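Local coordinates for sensor protein (Vibrio cholerae, PDB 3BY9) that binds the C4-dicarboxylate succinate through this sensor domain and probably relays the signal to the histidine kinase part of the same membrane protein, at residues Asn10-Gln13 against Ser14-Asp17; Arg18-Ser21 against His22-Thr26; Ala54-Asp57 against Ile58-Tyr62; Pro105-Tyr108 against Leu109-Gly113; Ser178-Pro181 against Ala182-Phe185. All blocks are in the same frame, centred on the assembly; numbering follows the deposited sequence.

Contact 1 (Asn10-Gln13 against Ser14-Asp17); sequences NEHQ and SQLD
E11 and Q15 meet because their chains leave successive turns of the helix differently: E11 holds CG anti to the backbone N (chi1 175°) and bends at chi2, whereas Q15 keeps CG beside its N (chi1 -67°) and runs out extended. The two chains cross at about a right angle, with E11 OE2 3.6 Å from Q15 CG and the carboxylate within 20° of the amide plane. This is a touch of oxygen on aliphatic carbon; the polar ends are used elsewhere, E11 OE2 in a salt bridge to R18 NH2 and Q15 OE1 in a hydrogen bond to S164 OG. The amide nitrogen of Q15 comes to the edge of the H12 ring, 3.4 Å from ND1 but badly angled for a hydrogen bond. Q13, bent at chi2, lies with NE2 4.0 Å from L16 CD1. Underneath runs regular alpha-helical bonding: Q15 N to E11 O (2.9 Å), L16 N to H12 O (2.8 Å) and D17 N to Q13 O (3.0 Å), preceded by a weak bond from S14 N to N10 O (3.3 Å). Q13 OE1 and D17 OD1 both hold the guanidinium of R243, on strand 238-245, while H12 and L16 lean on V254 of strand 250-257. Thus these side chains share little polar bonding: Q13, Q15 and D17 tie the helix to R243 and S164, E11 ties it to itself, and D17 probably offsets part of R243's charge.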
loop_
_atom_site.group_PDB
_atom_site.type_symbol
_atom_site.label_atom_id
_atom_site.label_comp_id
_atom_site.label_asym_id
_atom_site.label_seq_id
_atom_site.Cartn_x
_atom_site.Cartn_y
_atom_site.Cartn_z
ATOM N N ASN A 10 12.214 22.904 10.581
ATOM C CA ASN A 10 12.979 23.014 9.333
ATOM C C ASN A 10 13.600 21.677 8.999
ATOM O O ASN A 10 13.611 21.270 7.821
ATOM C CB ASN A 10 14.067 24.090 9.474
ATOM C CG ASN A 10 13.476 25.504 9.549
ATOM O OD1 ASN A 10 12.287 25.724 9.266
ATOM N ND2 ASN A 10 14.303 26.466 9.922
ATOM N N GLU A 11 14.143 21.001 10.005
ATOM C CA GLU A 11 14.762 19.680 9.804
ATOM C C GLU A 11 13.692 18.678 9.381
ATOM O O GLU A 11 13.931 17.820 8.535
ATOM C CB GLU A 11 15.432 19.201 11.102
ATOM C CG GLU A 11 16.013 17.764 11.031
ATOM C CD GLU A 11 17.003 17.517 9.863
ATOM O OE1 GLU A 11 17.539 18.456 9.227
ATOM O OE2 GLU A 11 17.267 16.330 9.581
ATOM N N HIS A 12 12.503 18.799 9.950
ATOM C CA HIS A 12 11.419 17.901 9.550
ATOM C C HIS A 12 11.190 18.031 8.045
ATOM O O HIS A 12 10.921 17.038 7.357
ATOM C CB HIS A 12 10.122 18.309 10.217
ATOM C CG HIS A 12 9.857 17.703 11.557
ATOM N ND1 HIS A 12 10.755 16.913 12.269
ATOM C CD2 HIS A 12 8.737 17.770 12.311
ATOM C CE1 HIS A 12 10.175 16.529 13.397
ATOM N NE2 HIS A 12 8.956 17.029 13.439
ATOM N N GLN A 13 11.203 19.265 7.530
ATOM C CA GLN A 13 10.973 19.451 6.096
ATOM C C GLN A 13 12.022 18.713 5.275
ATOM O O GLN A 13 11.717 18.138 4.236
ATOM C CB GLN A 13 10.954 20.943 5.719
ATOM C CG GLN A 13 9.664 21.656 6.158
ATOM C CD GLN A 13 8.435 21.007 5.545
ATOM O OE1 GLN A 13 8.322 20.939 4.326
ATOM N NE2 GLN A 13 7.520 20.524 6.378
ATOM N N SER A 14 13.267 18.712 5.745
ATOM C CA SER A 14 14.317 18.015 5.020
ATOM C C SER A 14 14.143 16.500 5.129
ATOM O O SER A 14 14.409 15.753 4.171
ATOM C CB SER A 14 15.676 18.440 5.556
ATOM O OG SER A 14 15.958 19.769 5.144
ATOM N N GLN A 15 13.728 16.030 6.302
ATOM C CA GLN A 15 13.492 14.595 6.461
ATOM C C GLN A 15 12.377 14.153 5.549
ATOM O O GLN A 15 12.478 13.086 4.931
ATOM C CB GLN A 15 13.099 14.254 7.886
ATOM C CG GLN A 15 14.234 14.485 8.883
ATOM C CD GLN A 15 13.761 14.120 10.275
ATOM O OE1 GLN A 15 13.721 12.936 10.656
ATOM N NE2 GLN A 15 13.360 15.113 11.018
ATOM N N LEU A 16 11.307 14.957 5.477
ATOM C CA LEU A 16 10.179 14.582 4.619
ATOM C C LEU A 16 10.616 14.599 3.144
ATOM O O LEU A 16 10.183 13.755 2.328
ATOM C CB LEU A 16 8.968 15.549 4.832
ATOM C CG LEU A 16 8.287 15.422 6.217
ATOM C CD1 LEU A 16 7.288 16.541 6.530
ATOM C CD2 LEU A 16 7.572 14.042 6.238
ATOM N N ASP A 17 11.451 15.564 2.775
ATOM C CA ASP A 17 11.928 15.617 1.377
ATOM C C ASP A 17 12.716 14.332 1.048
ATOM O O ASP A 17 12.477 13.686 0.018
ATOM C CB ASP A 17 12.881 16.806 1.158
ATOM C CG ASP A 17 12.188 18.144 1.070
ATOM O OD1 ASP A 17 10.940 18.214 0.984
ATOM O OD2 ASP A 17 12.951 19.160 1.068
#

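Contact 2 (Arg18-Ser21 against His22-Thr26)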
loop_
_atom_site.group_PDB
_atom_site.type_symbol
_atom_site.label_atom_id
_atom_site.label_comp_id
_atom_site.label_asym_id
_atom_site.label_seq_id
_atom_site.Cartn_x
_atom_site.Cartn_y
_atom_site.Cartn_z
ATOM N N ARG A 18 13.638 13.963 1.937
ATOM C CA ARG A 18 14.473 12.777 1.711
ATOM C C ARG A 18 13.646 11.475 1.706
ATOM O O ARG A 18 13.835 10.598 0.848
ATOM C CB ARG A 18 15.555 12.660 2.789
ATOM C CG ARG A 18 16.677 13.690 2.717
ATOM C CD ARG A 18 17.852 13.314 3.657
ATOM N NE ARG A 18 17.520 13.354 5.082
ATOM C CZ ARG A 18 17.584 14.456 5.827
ATOM N NH1 ARG A 18 17.969 15.597 5.279
ATOM N NH2 ARG A 18 17.269 14.426 7.115
ATOM N N PHE A 19 12.724 11.344 2.644
ATOM C CA PHE A 19 11.931 10.123 2.679
ATOM C C PHE A 19 10.944 10.041 1.528
ATOM O O PHE A 19 10.721 8.963 0.976
ATOM C CB PHE A 19 11.216 9.991 4.041
ATOM C CG PHE A 19 10.742 8.587 4.331
ATOM C CD1 PHE A 19 11.618 7.505 4.223
ATOM C CD2 PHE A 19 9.436 8.354 4.740
ATOM C CE1 PHE A 19 11.171 6.189 4.526
ATOM C CE2 PHE A 19 8.990 7.054 5.040
ATOM C CZ PHE A 19 9.860 5.985 4.930
ATOM N N SER A 20 10.289 11.159 1.211
ATOM C CA SER A 20 9.328 11.156 0.113
ATOM C C SER A 20 10.081 10.745 -1.150
ATOM O O SER A 20 9.581 9.957 -1.977
ATOM C CB SER A 20 8.714 12.552 -0.076
ATOM O OG SER A 20 8.118 12.635 -1.363
ATOM N N SER A 21 11.293 11.269 -1.296
ATOM C CA SER A 21 12.119 10.934 -2.447
ATOM C C SER A 21 12.391 9.435 -2.511
ATOM O O SER A 21 12.274 8.830 -3.587
ATOM C CB SER A 21 13.448 11.700 -2.407
ATOM O OG SER A 21 13.267 13.068 -2.764
ATOM N N HIS A 22 12.752 8.848 -1.367
ATOM C CA HIS A 22 13.025 7.431 -1.259
ATOM C C HIS A 22 11.787 6.629 -1.658
ATOM O O HIS A 22 11.877 5.588 -2.348
ATOM C CB HIS A 22 13.426 7.075 0.173
ATOM C CG HIS A 22 13.564 5.604 0.415
ATOM N ND1 HIS A 22 14.548 4.837 -0.181
ATOM C CD2 HIS A 22 12.829 4.755 1.171
ATOM C CE1 HIS A 22 14.411 3.580 0.196
ATOM N NE2 HIS A 22 13.375 3.500 1.014
ATOM N N ILE A 23 10.636 7.069 -1.167
ATOM C CA ILE A 23 9.391 6.377 -1.502
ATOM C C ILE A 23 9.140 6.382 -3.009
ATOM O O ILE A 23 8.847 5.336 -3.602
ATOM C CB ILE A 23 8.183 7.011 -0.756
ATOM C CG1 ILE A 23 8.294 6.693 0.738
ATOM C CG2 ILE A 23 6.836 6.470 -1.344
ATOM C CD1 ILE A 23 7.315 7.531 1.614
ATOM N N VAL A 24 9.223 7.560 -3.619
ATOM C CA VAL A 24 8.970 7.696 -5.058
ATOM C C VAL A 24 9.962 6.851 -5.857
ATOM O O VAL A 24 9.557 6.155 -6.809
ATOM C CB VAL A 24 9.067 9.197 -5.483
ATOM C CG1 VAL A 24 9.018 9.354 -7.024
ATOM C CG2 VAL A 24 7.923 9.952 -4.857
ATOM N N ALA A 25 11.243 6.871 -5.466
ATOM C CA ALA A 25 12.264 6.116 -6.210
ATOM C C ALA A 25 12.026 4.624 -6.104
ATOM O O ALA A 25 12.296 3.867 -7.058
ATOM C CB ALA A 25 13.712 6.430 -5.699
ATOM N N THR A 26 11.528 4.198 -4.938
ATOM C CA THR A 26 11.291 2.763 -4.691
ATOM C C THR A 26 10.059 2.311 -5.477
ATOM O O THR A 26 10.109 1.303 -6.196
ATOM C CB THR A 26 11.069 2.549 -3.193
ATOM O OG1 THR A 26 12.284 2.915 -2.527
ATOM C CG2 THR A 26 10.753 1.116 -2.862
#
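F19 and H22, one turn apart, bring their rings together on the inner flank of the helix, with I23, four residues after F19, against the same phenyl ring. H22 CD2 approaches F19 CE1 obliquely at 4.0 Å. I23 instead sets CG1 over one face of the F19 ring and reaches CE2 of that ring with its CD1 at 3.8 Å. Both F19 and H22 hold CG anti to the backbone N (chi1 -162° and 173°), which brings F19 CE1 and H22 CD2 within reach of each other. NE2 of H22 is hydrogen-bonded to A154 O, and T26 OG1 lies 3.5 Å above one ring face, toward the rim. That hydroxyl donates to H22 O (2.7 Å) while T26 N bonds the same carbonyl oxygen (3.0 Å) from the opposite face of its plane, so two bonds grip H22 O. On the outer flank S21 contributes mainly through its backbone, S21 O receiving A25 N at 2.9 Å. The neighbouring bonds, including I23 N to F19 O at 2.9 Å, continue the same alpha-helical pattern. F19 and I23 press on I252 of strand 250-257 and on I155 of helix 153-157, and W159 meets the F19 ring edge-to-face. F19 and I23 form part of the inner face of an amphipathic helix that packs on a sheet, here the long first helix of this sensor domain, whose two parts are PAS-like.

Contact 3 (Ala54-Asp57 against Ile58-Tyr62)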
loop_
_atom_site.group_PDB
_atom_site.type_symbol
_atom_site.label_atom_id
_atom_site.label_comp_id
_atom_site.label_asym_id
_atom_site.label_seq_id
_atom_site.Cartn_x
_atom_site.Cartn_y
_atom_site.Cartn_z
ATOM N N ALA A 54 -1.760 -26.489 -20.227
ATOM C CA ALA A 54 -0.417 -26.298 -20.730
ATOM C C ALA A 54 -0.134 -24.796 -20.860
ATOM O O ALA A 54 0.979 -24.339 -20.613
ATOM C CB ALA A 54 -0.266 -26.960 -22.093
ATOM N N GLN A 55 -1.138 -24.059 -21.294
ATOM C CA GLN A 55 -0.957 -22.586 -21.412
ATOM C C GLN A 55 -0.786 -21.927 -20.047
ATOM O O GLN A 55 0.072 -21.046 -19.861
ATOM C CB GLN A 55 -2.135 -21.959 -22.130
ATOM C CG GLN A 55 -1.987 -20.404 -22.252
ATOM C CD GLN A 55 -0.844 -20.036 -23.141
ATOM O OE1 GLN A 55 -0.829 -20.422 -24.329
ATOM N NE2 GLN A 55 0.148 -19.313 -22.600
ATOM N N ILE A 56 -1.586 -22.356 -19.073
ATOM C CA ILE A 56 -1.477 -21.762 -17.742
ATOM C C ILE A 56 -0.093 -22.087 -17.191
ATOM O O ILE A 56 0.503 -21.263 -16.484
ATOM C CB ILE A 56 -2.633 -22.301 -16.836
ATOM C CG1 ILE A 56 -3.980 -21.782 -17.380
ATOM C CG2 ILE A 56 -2.395 -21.915 -15.358
ATOM C CD1 ILE A 56 -4.130 -20.235 -17.464
ATOM N N ASP A 57 0.424 -23.277 -17.509
ATOM C CA ASP A 57 1.763 -23.655 -17.058
ATOM C C ASP A 57 2.796 -22.659 -17.607
ATOM O O ASP A 57 3.655 -22.152 -16.874
ATOM C CB ASP A 57 2.119 -25.063 -17.559
ATOM C CG ASP A 57 1.423 -26.145 -16.786
ATOM O OD1 ASP A 57 1.417 -27.308 -17.264
ATOM O OD2 ASP A 57 0.890 -25.842 -15.698
ATOM N N ILE A 58 2.705 -22.383 -18.900
ATOM C CA ILE A 58 3.637 -21.440 -19.529
ATOM C C ILE A 58 3.512 -20.060 -18.847
ATOM O O ILE A 58 4.532 -19.409 -18.506
ATOM C CB ILE A 58 3.320 -21.272 -21.030
ATOM C CG1 ILE A 58 3.867 -22.486 -21.793
ATOM C CG2 ILE A 58 3.948 -19.968 -21.576
ATOM C CD1 ILE A 58 3.238 -22.652 -23.171
ATOM N N THR A 59 2.279 -19.606 -18.684
ATOM C CA THR A 59 2.069 -18.260 -18.117
ATOM C C THR A 59 2.505 -18.138 -16.661
ATOM O O THR A 59 3.114 -17.143 -16.271
ATOM C CB THR A 59 0.636 -17.825 -18.351
ATOM O OG1 THR A 59 0.379 -17.946 -19.769
ATOM C CG2 THR A 59 0.454 -16.346 -17.929
ATOM N N ASN A 60 2.224 -19.168 -15.870
ATOM C CA ASN A 60 2.667 -19.169 -14.475
ATOM C C ASN A 60 4.181 -19.039 -14.374
ATOM O O ASN A 60 4.701 -18.272 -13.561
ATOM C CB ASN A 60 2.324 -20.493 -13.805
ATOM C CG ASN A 60 0.896 -20.570 -13.299
ATOM O OD1 ASN A 60 0.215 -19.564 -13.063
ATOM N ND2 ASN A 60 0.463 -21.805 -13.051
ATOM N N ARG A 61 4.898 -19.838 -15.175
ATOM C CA ARG A 61 6.362 -19.819 -15.134
ATOM C C ARG A 61 6.911 -18.494 -15.612
ATOM O O ARG A 61 7.909 -18.008 -15.088
ATOM C CB ARG A 61 6.912 -20.997 -15.950
ATOM C CG ARG A 61 6.541 -22.333 -15.195
ATOM C CD ARG A 61 6.983 -23.604 -15.946
ATOM N NE ARG A 61 6.699 -24.816 -15.164
ATOM C CZ ARG A 61 7.449 -25.271 -14.162
ATOM N NH1 ARG A 61 8.558 -24.628 -13.789
ATOM N NH2 ARG A 61 7.081 -26.379 -13.525
ATOM N N TYR A 62 6.215 -17.876 -16.580
ATOM C CA TYR A 62 6.674 -16.560 -17.070
ATOM C C TYR A 62 6.479 -15.512 -15.977
ATOM O O TYR A 62 7.387 -14.715 -15.710
ATOM C CB TYR A 62 5.883 -16.173 -18.333
ATOM C CG TYR A 62 6.194 -14.773 -18.807
ATOM C CD1 TYR A 62 7.483 -14.416 -19.162
ATOM C CD2 TYR A 62 5.175 -13.821 -18.912
ATOM C CE1 TYR A 62 7.798 -13.104 -19.616
ATOM C CE2 TYR A 62 5.463 -12.519 -19.379
ATOM C CZ TYR A 62 6.765 -12.165 -19.716
ATOM O OH TYR A 62 7.067 -10.855 -20.055
HETATM O O HOH W 1 2.363 -24.235 -13.522
#
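Two amides, of Q55 and N60, are the flat groups that reach T59 and I56 one turn away. Q55 NE2 donates to T59 OG1 at 3.2 Å, an almost straight bond (163°) with the hydroxyl only 5° out of the amide plane. The bend of Q55 at chi2 (66°) turns the amide forward along the helix to make it, and beside it NE2 is 4.0 Å from I58 CG2. T59 OG1 is itself tied to E42 O, so the hydroxyl links the helix to its neighbour while accepting the hydrogen bond from the amide. The N60 amide rests against I56, whose CG2 is 3.7 Å from N60 ND2, and its OD1 is bonded to S87 N. A water accepts from N60 ND2 at 3.1 Å and donates to D57 OD2, though D57 is modelled in two positions and this bridge is less certain. The backbone beneath is regular helix, with T59 N to Q55 O at 2.9 Å and N60 N to I56 O at 2.8 Å. Helix 53-70 thus lies beside helix 41-48, where T59 touches A46, and against strand 84-87 at the edge of the five-stranded sheet, where T59 and N60 meet A86.

Contact 4 (Pro105-Tyr108 against Leu109-Gly113); sequences PYFY and LSIAG
F107 and I111 pack along the short helix that carries Y106 of the succinate site. I111 CB lies over one face of the F107 ring in a CH-pi contact, 4.2 Å from the centroid and 25° off the ring normal. The two side chains run side by side, with I111 CD1 3.8 Å from F107 CZ. Chi1 of I111 (-163°) sends CG1 out along the ring and leaves CG2 between the backbone N and the carbonyl carbon, where it abuts F107 O at 3.3 Å. On the outer side Y108 CD2 touches L109 CD2 at 3.9 Å. Three backbone bonds make the helix: L109 N to P105 O (2.8 Å), S110 N to Y106 O (3.2 Å, from above the carbonyl plane) and I111 N to F107 O (2.8 Å). A type I turn from S110 follows, closed by G113 N to S110 O (2.9 Å); G113 takes positive phi, where a CB would press on A112 O. S110 OG and Y106 O are both tied to S116 OG. Y106 stacks on Y131 and bonds through OH to Y76 and to a bound succinate. The helix lies against the five-stranded sheet, F107 and I111 meeting V145 of strand 141-150, P105 and L109 reaching strand 116-121.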
loop_
_atom_site.group_PDB
_atom_site.type_symbol
_atom_site.label_atom_id
_atom_site.label_comp_id
_atom_site.label_asym_id
_atom_site.label_seq_id
_atom_site.Cartn_x
_atom_site.Cartn_y
_atom_site.Cartn_z
ATOM N N PRO A 105 -10.406 -2.803 -4.998
ATOM C CA PRO A 105 -10.441 -1.618 -5.882
ATOM C C PRO A 105 -9.473 -1.689 -7.051
ATOM O O PRO A 105 -9.775 -1.205 -8.130
ATOM C CB PRO A 105 -10.065 -0.489 -4.931
ATOM C CG PRO A 105 -10.766 -0.912 -3.642
ATOM C CD PRO A 105 -10.415 -2.413 -3.565
ATOM N N TYR A 106 -8.283 -2.273 -6.858
ATOM C CA TYR A 106 -7.376 -2.285 -7.999
ATOM C C TYR A 106 -7.935 -3.101 -9.157
ATOM O O TYR A 106 -7.626 -2.787 -10.319
ATOM C CB TYR A 106 -5.955 -2.737 -7.584
ATOM C CG TYR A 106 -5.868 -4.151 -7.019
ATOM C CD1 TYR A 106 -5.966 -5.282 -7.861
ATOM C CD2 TYR A 106 -5.657 -4.364 -5.651
ATOM C CE1 TYR A 106 -5.853 -6.597 -7.344
ATOM C CE2 TYR A 106 -5.550 -5.676 -5.134
ATOM C CZ TYR A 106 -5.653 -6.781 -5.986
ATOM O OH TYR A 106 -5.595 -8.081 -5.477
ATOM N N PHE A 107 -8.775 -4.104 -8.897
ATOM C CA PHE A 107 -9.296 -4.864 -10.013
ATOM C C PHE A 107 -10.514 -4.050 -10.582
ATOM O O PHE A 107 -10.658 -3.874 -11.792
ATOM C CB PHE A 107 -9.816 -6.238 -9.549
ATOM C CG PHE A 107 -10.497 -7.008 -10.659
ATOM C CD1 PHE A 107 -9.735 -7.702 -11.599
ATOM C CD2 PHE A 107 -11.882 -6.901 -10.845
ATOM C CE1 PHE A 107 -10.293 -8.287 -12.714
ATOM C CE2 PHE A 107 -12.481 -7.474 -11.966
ATOM C CZ PHE A 107 -11.672 -8.178 -12.916
ATOM N N TYR A 108 -11.375 -3.592 -9.683
ATOM C CA TYR A 108 -12.577 -2.835 -10.104
ATOM C C TYR A 108 -12.194 -1.664 -10.993
ATOM O O TYR A 108 -12.838 -1.414 -12.060
ATOM C CB TYR A 108 -13.275 -2.304 -8.827
ATOM C CG TYR A 108 -14.491 -1.429 -9.070
ATOM C CD1 TYR A 108 -15.669 -1.954 -9.616
ATOM C CD2 TYR A 108 -14.480 -0.103 -8.691
ATOM C CE1 TYR A 108 -16.814 -1.160 -9.778
ATOM C CE2 TYR A 108 -15.611 0.722 -8.838
ATOM C CZ TYR A 108 -16.773 0.185 -9.381
ATOM O OH TYR A 108 -17.888 1.006 -9.531
ATOM N N LEU A 109 -11.155 -0.927 -10.576
ATOM C CA LEU A 109 -10.760 0.236 -11.375
ATOM C C LEU A 109 -10.027 -0.140 -12.647
ATOM O O LEU A 109 -10.248 0.461 -13.704
ATOM C CB LEU A 109 -9.870 1.181 -10.589
ATOM C CG LEU A 109 -10.526 1.673 -9.265
ATOM C CD1 LEU A 109 -9.506 2.457 -8.415
ATOM C CD2 LEU A 109 -11.773 2.531 -9.592
ATOM N N SER A 110 -9.174 -1.162 -12.597
ATOM C CA SER A 110 -8.445 -1.461 -13.827
ATOM C C SER A 110 -9.219 -2.256 -14.869
ATOM O O SER A 110 -8.879 -2.197 -16.072
ATOM C CB SER A 110 -7.123 -2.181 -13.497
ATOM O OG SER A 110 -6.214 -1.251 -12.910
ATOM N N ILE A 111 -10.250 -2.990 -14.454
ATOM C CA ILE A 111 -10.999 -3.748 -15.452
ATOM C C ILE A 111 -11.817 -2.731 -16.255
ATOM O O ILE A 111 -12.327 -3.048 -17.337
ATOM C CB ILE A 111 -11.886 -4.859 -14.804
ATOM C CG1 ILE A 111 -12.320 -5.878 -15.879
ATOM C CG2 ILE A 111 -13.089 -4.261 -14.020
ATOM C CD1 ILE A 111 -11.177 -6.809 -16.390
ATOM N N ALA A 112 -11.870 -1.494 -15.755
ATOM C CA ALA A 112 -12.606 -0.413 -16.487
ATOM C C ALA A 112 -11.631 0.277 -17.480
ATOM O O ALA A 112 -11.940 1.312 -18.116
ATOM C CB ALA A 112 -13.156 0.609 -15.505
ATOM N N GLY A 113 -10.424 -0.253 -17.575
ATOM C CA GLY A 113 -9.479 0.253 -18.562
ATOM C C GLY A 113 -8.447 1.260 -18.159
ATOM O O GLY A 113 -7.788 1.826 -19.026
#

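Contact 5 (Ser178-Pro181 against Ala182-Phe185); sequences SSQP and AWLF
Q180 and W183 form the tight part of this turn. Q180 CG sits directly over the five-membered ring of the indole in a CH-pi contact, 3.3 Å from its centroid and 9° off the normal. The Q180 chain crosses the tryptophan at about a right angle, and its amide plane is turned 54° from the ring. The bend at chi2 (47°) carries the amide past the ring to the backbone, where A182 N donates to Q180 OE1 at 2.8 Å. The same residue holds the turn through its carbonyl: W183 N bonds Q180 O at 3.0 Å, arriving from above the carbonyl plane. Q180 is thus held both at its carbonyl and at its amide oxygen, the methylene kept against the indole between them. S178 also meets the indole, its OG 3.7 Å from W183 CE3 and oblique to the ring; it accepts Q180 N at 2.9 Å and is bonded also to F166 O. The other side is looser. L184 CD2 is 4.1 Å from S178 CB, and P181 CB only approaches L184 CD1 at 4.5 Å, though L184 N bonds P181 O from well above its plane. P181 and A182 are exposed here, whereas W183 turns in toward V167 of strand 165-169 and meets W215 edge-to-face. An ST turn at S178 leading into a short 3-10 turn is the motif, set in the loop between strand 175-176 and helix 193-202 beside the four-stranded sheet.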
loop_
_atom_site.group_PDB
_atom_site.type_symbol
_atom_site.label_atom_id
_atom_site.label_comp_id
_atom_site.label_asym_id
_atom_site.label_seq_id
_atom_site.Cartn_x
_atom_site.Cartn_y
_atom_site.Cartn_z
ATOM N N SER A 178 4.959 2.354 9.288
ATOM C CA SER A 178 5.457 3.131 10.426
ATOM C C SER A 178 6.839 2.612 10.829
ATOM O O SER A 178 7.158 1.458 10.565
ATOM C CB SER A 178 4.545 2.901 11.607
ATOM O OG SER A 178 5.035 3.645 12.737
ATOM N N SER A 179 7.648 3.477 11.445
ATOM C CA SER A 179 8.908 3.001 12.002
ATOM C C SER A 179 8.639 2.382 13.389
ATOM O O SER A 179 9.558 1.823 14.005
ATOM C CB SER A 179 9.937 4.147 12.077
ATOM O OG SER A 179 9.496 5.255 12.892
ATOM N N GLN A 180 7.408 2.473 13.909
ATOM C CA GLN A 180 7.040 1.829 15.197
ATOM C C GLN A 180 5.941 0.834 14.777
ATOM O O GLN A 180 4.776 1.164 14.614
ATOM C CB GLN A 180 6.562 2.870 16.233
ATOM C CG GLN A 180 5.781 2.313 17.434
ATOM C CD GLN A 180 6.414 1.081 18.104
ATOM O OE1 GLN A 180 6.382 -0.023 17.567
ATOM N NE2 GLN A 180 6.965 1.272 19.294
ATOM N N PRO A 181 6.311 -0.429 14.591
ATOM C CA PRO A 181 5.336 -1.445 14.156
ATOM C C PRO A 181 4.119 -1.673 15.022
ATOM O O PRO A 181 3.081 -2.158 14.546
ATOM C CB PRO A 181 6.190 -2.724 14.009
ATOM C CG PRO A 181 7.567 -2.176 13.734
ATOM C CD PRO A 181 7.680 -0.978 14.660
ATOM N N ALA A 182 4.229 -1.322 16.300
ATOM C CA ALA A 182 3.101 -1.501 17.200
ATOM C C ALA A 182 1.937 -0.592 16.813
ATOM O O ALA A 182 0.799 -0.841 17.203
ATOM C CB ALA A 182 3.532 -1.179 18.627
ATOM N N TRP A 183 2.228 0.479 16.072
ATOM C CA TRP A 183 1.160 1.436 15.691
ATOM C C TRP A 183 0.457 1.006 14.385
ATOM O O TRP A 183 -0.570 1.614 14.001
ATOM C CB TRP A 183 1.739 2.862 15.524
ATOM C CG TRP A 183 2.409 3.461 16.769
ATOM C CD1 TRP A 183 2.232 3.055 18.074
ATOM C CD2 TRP A 183 3.313 4.567 16.815
ATOM N NE1 TRP A 183 2.969 3.857 18.921
ATOM C CE2 TRP A 183 3.645 4.788 18.178
ATOM C CE3 TRP A 183 3.891 5.394 15.838
ATOM C CZ2 TRP A 183 4.522 5.803 18.574
ATOM C CZ3 TRP A 183 4.762 6.384 16.230
ATOM C CH2 TRP A 183 5.075 6.581 17.597
ATOM N N LEU A 184 0.969 -0.018 13.709
ATOM C CA LEU A 184 0.316 -0.472 12.447
ATOM C C LEU A 184 -1.136 -0.848 12.669
ATOM O O LEU A 184 -1.461 -1.505 13.644
ATOM C CB LEU A 184 1.042 -1.687 11.834
ATOM C CG LEU A 184 2.453 -1.360 11.297
ATOM C CD1 LEU A 184 3.089 -2.675 10.795
ATOM C CD2 LEU A 184 2.429 -0.327 10.166
ATOM N N PHE A 185 -2.006 -0.445 11.741
ATOM C CA PHE A 185 -3.425 -0.739 11.785
ATOM C C PHE A 185 -4.172 -0.081 12.969
ATOM O O PHE A 185 -5.249 -0.537 13.327
ATOM C CB PHE A 185 -3.694 -2.252 11.745
ATOM C CG PHE A 185 -3.005 -2.963 10.597
ATOM C CD1 PHE A 185 -3.267 -2.605 9.280
ATOM C CD2 PHE A 185 -2.068 -3.959 10.846
ATOM C CE1 PHE A 185 -2.586 -3.233 8.203
ATOM C CE2 PHE A 185 -1.383 -4.592 9.790
ATOM C CZ PHE A 185 -1.649 -4.218 8.466
#

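Contacts 1 and 2 are consecutive parts of helix 5-27, their centres 13 Å apart, and they touch. Both lie along the four-stranded sheet of one PAS-like domain; contact 5, in a loop beside that sheet, has its centre about 21 Å from that of contact 1 and 19 Å from that of contact 2. Contacts 3 and 4 flank the five-stranded sheet of the other domain, with centres 24 Å apart. Contacts 1 and 3 are separated by 47 Å between centres. The chain starts with the helix, builds the succinate-binding domain, then returns for contact 5. Ligand site and helix thus lie in separate parts, and a signal would probably have to pass between them.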